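Local coordinates for hypothetical membrane protein (Corynebacterium glutamicum, PDB 6JSA) that binds heme through its C-terminal HtaA domain and probably passes it on within the corynebacterial heme-uptake machinery, at residues L3-A16 and T154-G166. Residues are numbered along the deposited sequence; the frame is centred on the assembly and turned at random.
Sequences LGVTQASAQWGVKA and TQLDPISFSATLG
Asp157 reaches across to the start of helix 16-23, where its OD1 takes the backbone N-H of Ala16 at 2.8 Å, the donor standing above the carboxylate plane rather than within it. Its backbone joins in: Asp157 N donates to Val14 O, and Asp157 O receives Trp12 NE1 at 2.9 Å. That indole bond lies in the ring plane but is bent, 137° at the hydrogen. Further along, in one of its two conformers, Ser160 OG donates to Gln11 OE1 (2.7 Å), in the amide carbonyl plane and on a lone pair; the Gln11 chain bends at chi2 (80°), which turns OE1 towards Ser160. Thr164 OG1 accepts from Gln7 N where the first strand turns its corner. Between these points strands 8-12 and 159-165 run antiparallel, and a beta bulge shifts the register by one between the pairs Val5-Leu165 and Ala8-Ala163. This pairing joins the first and last strands of the chain, and strands 42-53 and 129-138 continue the antiparallel structure on the two flanks. The Lys15 side chain comes to about 4 Å of the bound heme (nearest atoms); its NZ hydrogen-bonds to Ser17 OG and, through a water, to Gln155 O. The apolar face carries Trp12, whose CZ2 edge meets Leu156 CD1 at 3.9 Å while Trp12 CD1 meets Ile159 CB obliquely. Ala8 and Ala163 touch through their methyls. Leu3 crosses Leu165 at about a right angle, Leu3 CD1 lying 4.0 Å from Leu165 CD1.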
loop_
_atom_site.group_PDB
_atom_site.type_symbol
_atom_site.label_atom_id
_atom_site.label_comp_id
_atom_site.label_asym_id
_atom_site.label_seq_id
_atom_site.Cartn_x
_atom_site.Cartn_y
_atom_site.Cartn_z
ATOM N N LEU A 3 -18.017 -13.851 2.512
ATOM C CA LEU A 3 -17.570 -14.382 1.234
ATOM C C LEU A 3 -16.052 -14.355 1.189
ATOM O O LEU A 3 -15.430 -13.377 1.604
ATOM C CB LEU A 3 -18.123 -13.528 0.089
ATOM C CG LEU A 3 -19.645 -13.475 -0.036
ATOM C CD1 LEU A 3 -20.060 -12.262 -0.856
ATOM C CD2 LEU A 3 -20.155 -14.751 -0.668
ATOM N N GLY A 4 -15.455 -15.422 0.686
ATOM C CA GLY A 4 -14.017 -15.472 0.568
ATOM C C GLY A 4 -13.530 -14.839 -0.723
ATOM O O GLY A 4 -14.222 -14.832 -1.734
ATOM N N VAL A 5 -12.319 -14.288 -0.672
ATOM C CA VAL A 5 -11.680 -13.806 -1.886
ATOM C C VAL A 5 -11.232 -15.000 -2.717
ATOM O O VAL A 5 -10.561 -15.912 -2.215
ATOM C CB VAL A 5 -10.496 -12.893 -1.536
ATOM C CG1 VAL A 5 -9.628 -12.641 -2.771
ATOM C CG2 VAL A 5 -11.001 -11.583 -0.954
ATOM N N THR A 6 -11.618 -15.009 -3.989
ATOM C CA THR A 6 -11.103 -16.003 -4.936
ATOM C C THR A 6 -9.786 -15.489 -5.514
ATOM O O THR A 6 -8.713 -16.012 -5.198
ATOM C CB THR A 6 -12.154 -16.295 -6.008
ATOM O OG1 THR A 6 -13.374 -16.717 -5.373
ATOM C CG2 THR A 6 -11.663 -17.393 -6.939
ATOM N N GLN A 7 -9.856 -14.448 -6.344
ATOM C CA GLN A 7 -8.679 -13.784 -6.886
ATOM C C GLN A 7 -8.827 -12.292 -6.661
ATOM O O GLN A 7 -9.872 -11.720 -6.986
ATOM C CB GLN A 7 -8.564 -14.012 -8.393
ATOM C CG GLN A 7 -7.386 -13.291 -9.021
ATOM C CD GLN A 7 -6.065 -13.913 -8.611
ATOM O OE1 GLN A 7 -5.799 -15.063 -8.955
ATOM N NE2 GLN A 7 -5.252 -13.182 -7.851
ATOM N N ALA A 8 -7.779 -11.658 -6.139
ATOM C CA ALA A 8 -7.751 -10.211 -6.002
ATOM C C ALA A 8 -6.510 -9.650 -6.678
ATOM O O ALA A 8 -5.484 -10.323 -6.826
ATOM C CB ALA A 8 -7.738 -9.767 -4.537
ATOM N N SER A 9 -6.626 -8.397 -7.086
ATOM C CA SER A 9 -5.497 -7.637 -7.587
ATOM C C SER A 9 -5.632 -6.211 -7.081
ATOM O O SER A 9 -6.738 -5.719 -6.845
ATOM C CB SER A 9 -5.438 -7.636 -9.117
ATOM O OG SER A 9 -6.551 -6.951 -9.651
ATOM N N ALA A 10 -4.496 -5.560 -6.878
ATOM C CA ALA A 10 -4.492 -4.172 -6.455
ATOM C C ALA A 10 -3.392 -3.445 -7.200
ATOM O O ALA A 10 -2.389 -4.043 -7.610
ATOM C CB ALA A 10 -4.317 -4.012 -4.939
ATOM N N GLN A 11 -3.589 -2.138 -7.349
ATOM C CA GLN A 11 -2.653 -1.258 -8.029
ATOM C C GLN A 11 -2.418 -0.054 -7.133
ATOM O O GLN A 11 -3.375 0.618 -6.724
ATOM C CB GLN A 11 -3.210 -0.819 -9.386
ATOM C CG GLN A 11 -3.588 -1.988 -10.302
ATOM C CD GLN A 11 -4.952 -2.594 -9.968
ATOM O OE1 GLN A 11 -5.909 -1.876 -9.670
ATOM N NE2 GLN A 11 -5.038 -3.921 -10.003
ATOM N N TRP A 12 -1.152 0.202 -6.801
ATOM C CA TRP A 12 -0.801 1.320 -5.925
ATOM C C TRP A 12 0.630 1.721 -6.223
ATOM O O TRP A 12 1.536 0.888 -6.118
ATOM C CB TRP A 12 -0.932 0.921 -4.462
ATOM C CG TRP A 12 -0.723 2.066 -3.504
ATOM C CD1 TRP A 12 -1.259 3.327 -3.589
ATOM C CD2 TRP A 12 0.043 2.043 -2.292
ATOM N NE1 TRP A 12 -0.861 4.085 -2.516
ATOM C CE2 TRP A 12 -0.058 3.326 -1.707
ATOM C CE3 TRP A 12 0.821 1.070 -1.653
ATOM C CZ2 TRP A 12 0.581 3.659 -0.512
ATOM C CZ3 TRP A 12 1.464 1.406 -0.461
ATOM C CH2 TRP A 12 1.333 2.689 0.093
ATOM N N GLY A 13 0.840 2.985 -6.578
ATOM C CA GLY A 13 2.190 3.436 -6.831
ATOM C C GLY A 13 2.972 3.916 -5.627
ATOM O O GLY A 13 4.114 4.354 -5.798
ATOM N N VAL A 14 2.408 3.816 -4.424
ATOM C CA VAL A 14 2.941 4.413 -3.202
ATOM C C VAL A 14 2.790 5.925 -3.299
ATOM O O VAL A 14 1.866 6.496 -2.711
ATOM C CB VAL A 14 4.368 3.954 -2.839
ATOM C CG1 VAL A 14 4.786 4.582 -1.521
ATOM C CG2 VAL A 14 4.411 2.426 -2.738
ATOM N N LYS A 15 3.664 6.579 -4.064
ATOM C CA LYS A 15 3.465 7.982 -4.417
ATOM C C LYS A 15 4.287 8.257 -5.664
ATOM O O LYS A 15 5.482 7.945 -5.691
ATOM C CB LYS A 15 3.896 8.920 -3.283
ATOM C CG LYS A 15 3.443 10.367 -3.468
ATOM C CD LYS A 15 3.839 11.204 -2.267
ATOM C CE LYS A 15 3.280 12.631 -2.279
ATOM N NZ LYS A 15 3.279 13.324 -3.587
ATOM N N ALA A 16 3.657 8.827 -6.698
ATOM C CA ALA A 16 4.376 9.023 -7.957
ATOM C C ALA A 16 5.621 9.882 -7.758
ATOM O O ALA A 16 6.696 9.569 -8.292
ATOM C CB ALA A 16 3.465 9.644 -9.010
ATOM N N THR A 154 -0.668 13.776 4.446
ATOM C CA THR A 154 -0.286 13.935 3.049
ATOM C C THR A 154 -0.982 12.876 2.204
ATOM O O THR A 154 -1.097 11.712 2.603
ATOM C CB THR A 154 1.235 13.792 2.925
ATOM O OG1 THR A 154 1.865 14.904 3.570
ATOM C CG2 THR A 154 1.701 13.749 1.460
ATOM N N GLN A 155 -1.464 13.286 1.035
ATOM C CA GLN A 155 -2.103 12.356 0.113
ATOM C C GLN A 155 -1.037 11.576 -0.649
ATOM O O GLN A 155 -0.192 12.165 -1.332
ATOM C CB GLN A 155 -2.980 13.124 -0.870
ATOM C CG GLN A 155 -4.076 13.935 -0.209
ATOM C CD GLN A 155 -5.001 13.083 0.648
ATOM O OE1 GLN A 155 -4.930 13.106 1.883
ATOM N NE2 GLN A 155 -5.880 12.336 -0.001
ATOM N N LEU A 156 -1.094 10.255 -0.554
ATOM C CA LEU A 156 -0.225 9.387 -1.331
ATOM C C LEU A 156 -0.907 9.107 -2.672
ATOM O O LEU A 156 -1.933 9.704 -2.999
ATOM C CB LEU A 156 0.081 8.118 -0.540
ATOM C CG LEU A 156 0.745 8.319 0.826
ATOM C CD1 LEU A 156 1.077 6.960 1.434
ATOM C CD2 LEU A 156 1.994 9.212 0.741
ATOM N N ASP A 157 -0.352 8.200 -3.476
ATOM C CA ASP A 157 -1.084 7.749 -4.647
ATOM C C ASP A 157 -2.378 7.078 -4.195
ATOM O O ASP A 157 -2.415 6.423 -3.149
ATOM C CB ASP A 157 -0.287 6.681 -5.396
ATOM C CG ASP A 157 0.765 7.239 -6.342
ATOM O OD1 ASP A 157 0.840 8.462 -6.564
ATOM O OD2 ASP A 157 1.535 6.408 -6.877
ATOM N N PRO A 158 -3.445 7.192 -4.975
ATOM C CA PRO A 158 -4.661 6.429 -4.671
ATOM C C PRO A 158 -4.427 4.949 -4.936
ATOM O O PRO A 158 -3.549 4.549 -5.709
ATOM C CB PRO A 158 -5.684 7.005 -5.654
ATOM C CG PRO A 158 -4.851 7.411 -6.831
ATOM C CD PRO A 158 -3.565 7.941 -6.240
ATOM N N ILE A 159 -5.221 4.115 -4.272
ATOM C CA ILE A 159 -5.130 2.667 -4.432
ATOM C C ILE A 159 -6.429 2.146 -5.033
ATOM O O ILE A 159 -7.517 2.631 -4.705
ATOM C CB ILE A 159 -4.793 1.952 -3.102
ATOM C CG1 ILE A 159 -4.563 0.455 -3.334
ATOM C CG2 ILE A 159 -5.853 2.207 -2.029
ATOM C CD1 ILE A 159 -3.820 -0.230 -2.198
ATOM N N SER A 160 -6.313 1.170 -5.934
ATOM C CA SER A 160 -7.479 0.505 -6.493
ATOM C C SER A 160 -7.318 -0.999 -6.357
ATOM O O SER A 160 -6.202 -1.523 -6.272
ATOM C CB SER A 160 -7.712 0.871 -7.961
ATOM O OG SER A 160 -6.564 0.599 -8.736
ATOM N N PHE A 161 -8.452 -1.689 -6.319
ATOM C CA PHE A 161 -8.429 -3.142 -6.242
ATOM C C PHE A 161 -9.657 -3.701 -6.938
ATOM O O PHE A 161 -10.684 -3.029 -7.085
ATOM C CB PHE A 161 -8.372 -3.665 -4.796
ATOM C CG PHE A 161 -9.705 -3.663 -4.098
ATOM C CD1 PHE A 161 -10.179 -2.514 -3.480
ATOM C CD2 PHE A 161 -10.484 -4.813 -4.058
ATOM C CE1 PHE A 161 -11.413 -2.507 -2.847
ATOM C CE2 PHE A 161 -11.725 -4.806 -3.430
ATOM C CZ PHE A 161 -12.186 -3.658 -2.820
ATOM N N SER A 162 -9.547 -4.961 -7.326
ATOM C CA SER A 162 -10.696 -5.726 -7.764
ATOM C C SER A 162 -10.518 -7.151 -7.276
ATOM O O SER A 162 -9.395 -7.641 -7.151
ATOM C CB SER A 162 -10.865 -5.661 -9.281
ATOM O OG SER A 162 -9.749 -6.207 -9.944
ATOM N N ALA A 163 -11.635 -7.808 -6.993
ATOM C CA ALA A 163 -11.593 -9.160 -6.467
ATOM C C ALA A 163 -12.814 -9.925 -6.944
ATOM O O ALA A 163 -13.912 -9.374 -7.040
ATOM C CB ALA A 163 -11.546 -9.167 -4.936
ATOM N N THR A 164 -12.616 -11.197 -7.251
ATOM C CA THR A 164 -13.730 -12.117 -7.360
ATOM C C THR A 164 -13.953 -12.740 -5.989
ATOM O O THR A 164 -13.010 -12.941 -5.215
ATOM C CB THR A 164 -13.455 -13.194 -8.410
ATOM O OG1 THR A 164 -12.168 -13.768 -8.169
ATOM C CG2 THR A 164 -13.490 -12.597 -9.813
ATOM N N LEU A 165 -15.216 -13.007 -5.677
ATOM C CA LEU A 165 -15.623 -13.538 -4.385
ATOM C C LEU A 165 -16.338 -14.869 -4.568
ATOM O O LEU A 165 -17.041 -15.084 -5.560
ATOM C CB LEU A 165 -16.571 -12.573 -3.666
ATOM C CG LEU A 165 -16.055 -11.150 -3.433
ATOM C CD1 LEU A 165 -17.094 -10.326 -2.685
ATOM C CD2 LEU A 165 -14.717 -11.148 -2.688
ATOM N N GLY A 166 -16.164 -15.756 -3.595
ATOM C CA GLY A 166 -16.809 -17.058 -3.641
ATOM C C GLY A 166 -17.118 -17.614 -2.264
ATOM O O GLY A 166 -17.078 -16.887 -1.269
HETATM O O HOH W 1 -15.240 -16.811 -7.513
HETATM O O HOH W 2 -1.572 4.313 -7.546
HETATM O O HOH W 3 0.520 12.400 -4.036
#